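Local coordinates for protein cytochrome P450 monooxygenase (Rhodococcus sp. ECU0066, PDB 6KBH) that probably acts as a self-sufficient heme monooxygenase, carrying its own FMN and 2Fe-2S cluster in the same chain as the P450 heme, at residues R412-F425 and H438-E450. Sequence-based numbering, arbitrary orientation.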
loop_
_atom_site.group_PDB
_atom_site.type_symbol
_atom_site.label_atom_id
_atom_site.label_comp_id
_atom_site.label_asym_id
_atom_site.label_seq_id
_atom_site.Cartn_x
_atom_site.Cartn_y
_atom_site.Cartn_z
ATOM N N ARG A 412 16.372 -14.144 0.836
ATOM C CA ARG A 412 17.766 -13.880 0.500
ATOM C C ARG A 412 18.650 -15.051 0.902
ATOM O O ARG A 412 19.294 -15.683 0.057
ATOM C CB ARG A 412 18.239 -12.600 1.188
ATOM C CG ARG A 412 17.707 -11.322 0.578
ATOM C CD ARG A 412 18.618 -10.793 -0.506
ATOM N NE ARG A 412 18.248 -9.431 -0.879
ATOM C CZ ARG A 412 18.486 -8.360 -0.129
ATOM N NH1 ARG A 412 19.101 -8.485 1.040
ATOM N NH2 ARG A 412 18.111 -7.160 -0.548
ATOM N N ARG A 413 18.673 -15.368 2.196
ATOM C CA ARG A 413 19.670 -16.292 2.719
ATOM C C ARG A 413 19.316 -17.748 2.433
ATOM O O ARG A 413 20.197 -18.539 2.079
ATOM C CB ARG A 413 19.848 -16.058 4.221
ATOM C CG ARG A 413 20.425 -14.686 4.541
ATOM C CD ARG A 413 20.351 -14.336 6.017
ATOM N NE ARG A 413 21.249 -15.139 6.838
ATOM C CZ ARG A 413 21.490 -14.905 8.125
ATOM N NH1 ARG A 413 20.910 -13.883 8.738
ATOM N NH2 ARG A 413 22.322 -15.688 8.797
ATOM N N LEU A 414 18.045 -18.129 2.572
ATOM C CA LEU A 414 17.627 -19.527 2.458
ATOM C C LEU A 414 16.570 -19.720 1.374
ATOM O O LEU A 414 15.437 -20.121 1.668
ATOM C CB LEU A 414 17.103 -20.044 3.797
ATOM C CG LEU A 414 17.843 -19.658 5.079
ATOM C CD1 LEU A 414 17.349 -20.477 6.257
ATOM C CD2 LEU A 414 19.320 -19.877 4.892
ATOM N N PRO A 415 16.908 -19.471 0.104
ATOM C CA PRO A 415 15.956 -19.790 -0.970
ATOM C C PRO A 415 15.778 -21.281 -1.179
ATOM O O PRO A 415 14.745 -21.697 -1.717
ATOM C CB PRO A 415 16.577 -19.130 -2.211
ATOM C CG PRO A 415 17.679 -18.254 -1.693
ATOM C CD PRO A 415 18.154 -18.918 -0.446
ATOM N N HIS A 416 16.754 -22.094 -0.777
ATOM C CA HIS A 416 16.699 -23.546 -0.876
ATOM C C HIS A 416 15.952 -24.189 0.291
ATOM O O HIS A 416 16.109 -25.392 0.543
ATOM C CB HIS A 416 18.118 -24.111 -0.973
ATOM C CG HIS A 416 18.939 -23.883 0.256
ATOM N ND1 HIS A 416 19.003 -22.663 0.892
ATOM C CD2 HIS A 416 19.734 -24.718 0.965
ATOM C CE1 HIS A 416 19.797 -22.757 1.943
ATOM N NE2 HIS A 416 20.256 -23.994 2.008
ATOM N N MET A 417 15.157 -23.402 1.008
ATOM C CA MET A 417 14.358 -23.903 2.114
ATOM C C MET A 417 13.027 -24.434 1.599
ATOM O O MET A 417 12.388 -23.817 0.742
ATOM C CB MET A 417 14.127 -22.787 3.132
ATOM C CG MET A 417 13.046 -23.061 4.156
ATOM S SD MET A 417 12.395 -21.540 4.876
ATOM C CE MET A 417 13.763 -21.042 5.917
ATOM N N GLU A 418 12.607 -25.587 2.120
ATOM C CA GLU A 418 11.314 -26.149 1.757
ATOM C C GLU A 418 10.618 -26.679 3.000
ATOM O O GLU A 418 11.229 -26.867 4.054
ATOM C CB GLU A 418 11.433 -27.264 0.705
ATOM C CG GLU A 418 12.160 -28.508 1.164
ATOM C CD GLU A 418 12.268 -29.561 0.076
ATOM O OE1 GLU A 418 11.780 -29.311 -1.047
ATOM O OE2 GLU A 418 12.840 -30.639 0.345
ATOM N N LEU A 419 9.318 -26.913 2.852
ATOM C CA LEU A 419 8.518 -27.454 3.939
ATOM C C LEU A 419 8.802 -28.937 4.127
ATOM O O LEU A 419 8.940 -29.688 3.156
ATOM C CB LEU A 419 7.030 -27.247 3.656
ATOM C CG LEU A 419 6.412 -25.896 4.008
ATOM C CD1 LEU A 419 5.002 -25.794 3.444
ATOM C CD2 LEU A 419 6.407 -25.706 5.506
ATOM N N VAL A 420 8.899 -29.356 5.385
ATOM C CA VAL A 420 8.935 -30.776 5.722
ATOM C C VAL A 420 7.661 -31.410 5.176
ATOM O O VAL A 420 6.556 -31.018 5.579
ATOM C CB VAL A 420 9.066 -30.993 7.239
ATOM C CG1 VAL A 420 8.867 -32.458 7.585
ATOM C CG2 VAL A 420 10.420 -30.495 7.730
ATOM N N PRO A 421 7.756 -32.361 4.250
ATOM C CA PRO A 421 6.546 -32.920 3.635
ATOM C C PRO A 421 5.741 -33.742 4.631
ATOM O O PRO A 421 6.178 -34.038 5.745
ATOM C CB PRO A 421 7.089 -33.793 2.499
ATOM C CG PRO A 421 8.502 -33.309 2.277
ATOM C CD PRO A 421 8.982 -32.885 3.629
ATOM N N ASP A 422 4.537 -34.120 4.191
ATOM C CA ASP A 422 3.580 -34.861 5.017
ATOM C C ASP A 422 3.412 -34.210 6.389
ATOM O O ASP A 422 3.375 -34.880 7.424
ATOM C CB ASP A 422 3.991 -36.330 5.157
ATOM C CG ASP A 422 3.892 -37.091 3.847
ATOM O OD1 ASP A 422 3.398 -36.517 2.857
ATOM O OD2 ASP A 422 4.301 -38.272 3.812
ATOM N N GLN A 423 3.313 -32.885 6.395
ATOM C CA GLN A 423 3.206 -32.114 7.623
ATOM C C GLN A 423 1.769 -31.649 7.809
ATOM O O GLN A 423 1.165 -31.093 6.885
ATOM C CB GLN A 423 4.155 -30.916 7.595
ATOM C CG GLN A 423 4.124 -30.065 8.848
ATOM C CD GLN A 423 5.211 -29.010 8.852
ATOM O OE1 GLN A 423 5.260 -28.158 9.739
ATOM N NE2 GLN A 423 6.091 -29.062 7.859
ATOM N N GLU A 424 1.227 -31.889 8.997
ATOM C CA GLU A 424 -0.118 -31.461 9.351
ATOM C C GLU A 424 -0.032 -30.174 10.159
ATOM O O GLU A 424 0.751 -30.085 11.110
ATOM C CB GLU A 424 -0.843 -32.541 10.154
ATOM C CG GLU A 424 -1.025 -33.848 9.406
ATOM C CD GLU A 424 -2.169 -33.791 8.416
ATOM O OE1 GLU A 424 -3.245 -33.270 8.782
ATOM O OE2 GLU A 424 -1.993 -34.263 7.273
ATOM N N PHE A 425 -0.832 -29.186 9.779
ATOM C CA PHE A 425 -0.817 -27.877 10.418
ATOM C C PHE A 425 -2.048 -27.736 11.302
ATOM O O PHE A 425 -3.183 -27.833 10.819
ATOM C CB PHE A 425 -0.754 -26.767 9.372
ATOM C CG PHE A 425 0.549 -26.717 8.631
ATOM C CD1 PHE A 425 1.659 -26.110 9.197
ATOM C CD2 PHE A 425 0.672 -27.295 7.377
ATOM C CE1 PHE A 425 2.861 -26.068 8.524
ATOM C CE2 PHE A 425 1.868 -27.253 6.695
ATOM C CZ PHE A 425 2.968 -26.640 7.270
ATOM N N HIS A 438 3.043 -24.381 14.307
ATOM C CA HIS A 438 4.402 -24.587 13.838
ATOM C C HIS A 438 4.417 -24.593 12.319
ATOM O O HIS A 438 3.443 -24.987 11.673
ATOM C CB HIS A 438 4.995 -25.907 14.345
ATOM C CG HIS A 438 4.886 -26.091 15.824
ATOM N ND1 HIS A 438 5.500 -25.250 16.726
ATOM C CD2 HIS A 438 4.225 -27.016 16.560
ATOM C CE1 HIS A 438 5.226 -25.650 17.954
ATOM N NE2 HIS A 438 4.455 -26.721 17.882
ATOM N N VAL A 439 5.539 -24.152 11.760
ATOM C CA VAL A 439 5.879 -24.410 10.369
ATOM C C VAL A 439 7.295 -24.981 10.368
ATOM O O VAL A 439 8.221 -24.370 10.915
ATOM C CB VAL A 439 5.729 -23.152 9.482
ATOM C CG1 VAL A 439 6.951 -22.264 9.480
ATOM C CG2 VAL A 439 5.351 -23.537 8.063
ATOM N N TRP A 440 7.436 -26.203 9.863
ATOM C CA TRP A 440 8.693 -26.936 9.926
ATOM C C TRP A 440 9.339 -26.901 8.550
ATOM O O TRP A 440 8.724 -27.312 7.559
ATOM C CB TRP A 440 8.469 -28.375 10.390
ATOM C CG TRP A 440 8.033 -28.487 11.827
ATOM C CD1 TRP A 440 6.766 -28.708 12.285
ATOM C CD2 TRP A 440 8.867 -28.384 12.991
ATOM N NE1 TRP A 440 6.758 -28.746 13.658
ATOM C CE2 TRP A 440 8.034 -28.551 14.117
ATOM C CE3 TRP A 440 10.235 -28.166 13.189
ATOM C CZ2 TRP A 440 8.524 -28.506 15.422
ATOM C CZ3 TRP A 440 10.720 -28.126 14.488
ATOM C CH2 TRP A 440 9.866 -28.293 15.585
ATOM N N VAL A 441 10.572 -26.410 8.488
ATOM C CA VAL A 441 11.244 -26.165 7.220
ATOM C C VAL A 441 12.621 -26.811 7.241
ATOM O O VAL A 441 13.338 -26.754 8.247
ATOM C CB VAL A 441 11.352 -24.655 6.919
ATOM C CG1 VAL A 441 9.969 -24.060 6.722
ATOM C CG2 VAL A 441 12.074 -23.943 8.036
ATOM N N ARG A 442 12.976 -27.439 6.128
ATOM C CA ARG A 442 14.301 -27.986 5.894
ATOM C C ARG A 442 15.029 -27.136 4.859
ATOM O O ARG A 442 14.412 -26.407 4.079
ATOM C CB ARG A 442 14.216 -29.438 5.408
ATOM C CG ARG A 442 13.740 -29.527 3.974
ATOM C CD ARG A 442 13.993 -30.869 3.307
ATOM N NE ARG A 442 13.548 -32.000 4.108
ATOM C CZ ARG A 442 12.667 -32.902 3.686
ATOM N NH1 ARG A 442 12.131 -32.793 2.477
ATOM N NH2 ARG A 442 12.316 -33.906 4.475
ATOM N N TRP A 443 16.355 -27.233 4.871
ATOM C CA TRP A 443 17.185 -26.672 3.811
ATOM C C TRP A 443 18.558 -27.324 3.886
ATOM O O TRP A 443 18.895 -27.998 4.863
ATOM C CB TRP A 443 17.294 -25.144 3.904
ATOM C CG TRP A 443 18.152 -24.653 5.026
ATOM C CD1 TRP A 443 19.481 -24.347 4.977
ATOM C CD2 TRP A 443 17.732 -24.401 6.367
ATOM N NE1 TRP A 443 19.915 -23.925 6.211
ATOM C CE2 TRP A 443 18.857 -23.947 7.080
ATOM C CE3 TRP A 443 16.512 -24.520 7.036
ATOM C CZ2 TRP A 443 18.795 -23.616 8.428
ATOM C CZ3 TRP A 443 16.456 -24.190 8.367
ATOM C CH2 TRP A 443 17.587 -23.743 9.052
ATOM N N ASP A 444 19.347 -27.118 2.831
ATOM C CA ASP A 444 20.698 -27.658 2.765
ATOM C C ASP A 444 21.669 -26.638 3.349
ATOM O O ASP A 444 21.916 -25.601 2.714
ATOM C CB ASP A 444 21.071 -27.989 1.325
ATOM C CG ASP A 444 22.344 -28.810 1.223
ATOM O OD1 ASP A 444 23.030 -28.993 2.252
ATOM O OD2 ASP A 444 22.658 -29.276 0.108
ATOM N N PRO A 445 22.250 -26.885 4.527
ATOM C CA PRO A 445 23.071 -25.839 5.164
ATOM C C PRO A 445 24.327 -25.483 4.388
ATOM O O PRO A 445 24.653 -24.297 4.274
ATOM C CB PRO A 445 23.405 -26.444 6.536
ATOM C CG PRO A 445 22.386 -27.523 6.747
ATOM C CD PRO A 445 22.105 -28.071 5.386
ATOM N N ALA A 446 25.061 -26.471 3.870
ATOM C CA ALA A 446 26.285 -26.160 3.135
ATOM C C ALA A 446 26.006 -25.247 1.949
ATOM O O ALA A 446 26.856 -24.428 1.579
ATOM C CB ALA A 446 26.964 -27.446 2.666
ATOM N N ARG A 447 24.813 -25.355 1.372
ATOM C CA ARG A 447 24.440 -24.717 0.118
ATOM C C ARG A 447 23.923 -23.291 0.289
ATOM O O ARG A 447 23.519 -22.675 -0.704
ATOM C CB ARG A 447 23.384 -25.582 -0.580
ATOM C CG ARG A 447 23.048 -25.215 -2.009
ATOM C CD ARG A 447 22.199 -26.298 -2.608
ATOM N NE ARG A 447 23.015 -27.470 -2.891
ATOM C CZ ARG A 447 23.317 -27.880 -4.116
ATOM N NH1 ARG A 447 22.849 -27.223 -5.167
ATOM N NH2 ARG A 447 24.073 -28.955 -4.292
ATOM N N ASN A 448 23.919 -22.750 1.506
ATOM C CA ASN A 448 23.525 -21.361 1.681
ATOM C C ASN A 448 24.330 -20.486 0.723
ATOM O O ASN A 448 25.568 -20.569 0.713
ATOM C CB ASN A 448 23.760 -20.874 3.116
ATOM C CG ASN A 448 23.108 -21.753 4.166
ATOM O OD1 ASN A 448 23.693 -22.015 5.218
ATOM N ND2 ASN A 448 21.892 -22.201 3.897
ATOM N N PRO A 449 23.683 -19.658 -0.101
ATOM C CA PRO A 449 24.448 -18.660 -0.866
ATOM C C PRO A 449 25.261 -17.752 0.037
ATOM O O PRO A 449 26.211 -17.110 -0.428
ATOM C CB PRO A 449 23.362 -17.876 -1.616
ATOM C CG PRO A 449 22.139 -18.744 -1.573
ATOM C CD PRO A 449 22.230 -19.493 -0.279
ATOM N N GLU A 450 24.924 -17.723 1.327
ATOM C CA GLU A 450 25.501 -16.770 2.263
ATOM C C GLU A 450 26.974 -17.054 2.536
ATOM O O GLU A 450 27.785 -16.122 2.603
ATOM C CB GLU A 450 24.694 -16.806 3.559
ATOM C CG GLU A 450 25.186 -15.897 4.657
ATOM C CD GLU A 450 24.703 -16.356 6.010
ATOM O OE1 GLU A 450 23.482 -16.278 6.260
ATOM O OE2 GLU A 450 25.541 -16.806 6.816
#
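Glu-418 and Arg-442 form a hydrogen-bonded pair in a small three-stranded antiparallel sheet of the cytochrome P450 fold; strands 418-419 and 440-442 follow the long helix 396-413, the third, 172-174, comes from much earlier in the chain, and 440-442 runs in the middle. Both backbone bonds of the pair, Glu-418 N to Arg-442 O and Arg-442 N to Glu-418 O, measure 2.8 Å; beyond it a single backbone bond runs from Val-420 N to Trp-440 O. The side-chain amide of Gln-423, with CG anti to the backbone N (chi1 -179°), reaches back to the central strand: OE1 takes Trp-440 N on a lone pair at 2.9 Å, while NE2 gives to Trp-440 O (3.2 Å) and Val-420 O. With an alanine in place of Gln-423 the amide is gone, which is likely to leave Trp-440 N without its acceptor and the 420-423 bend less firmly held. Two salt bridges add to this: Arg-442 NH1 meets Glu-418 OE2 from above the carboxylate plane, and Glu-450 OE1 lies at the guanidinium edge of Arg-413, weakly bonded to NE and NH2; Arg-413 NH1 pairs with Glu-409. Apolar contacts line the side toward helices 175-180 and 284-300: Met-417 CG lies 3.6 Å from Val-441 CB. Farther along, Leu-414 CD1 stands over the six-membered ring of Trp-443, 3.9 Å from its centroid.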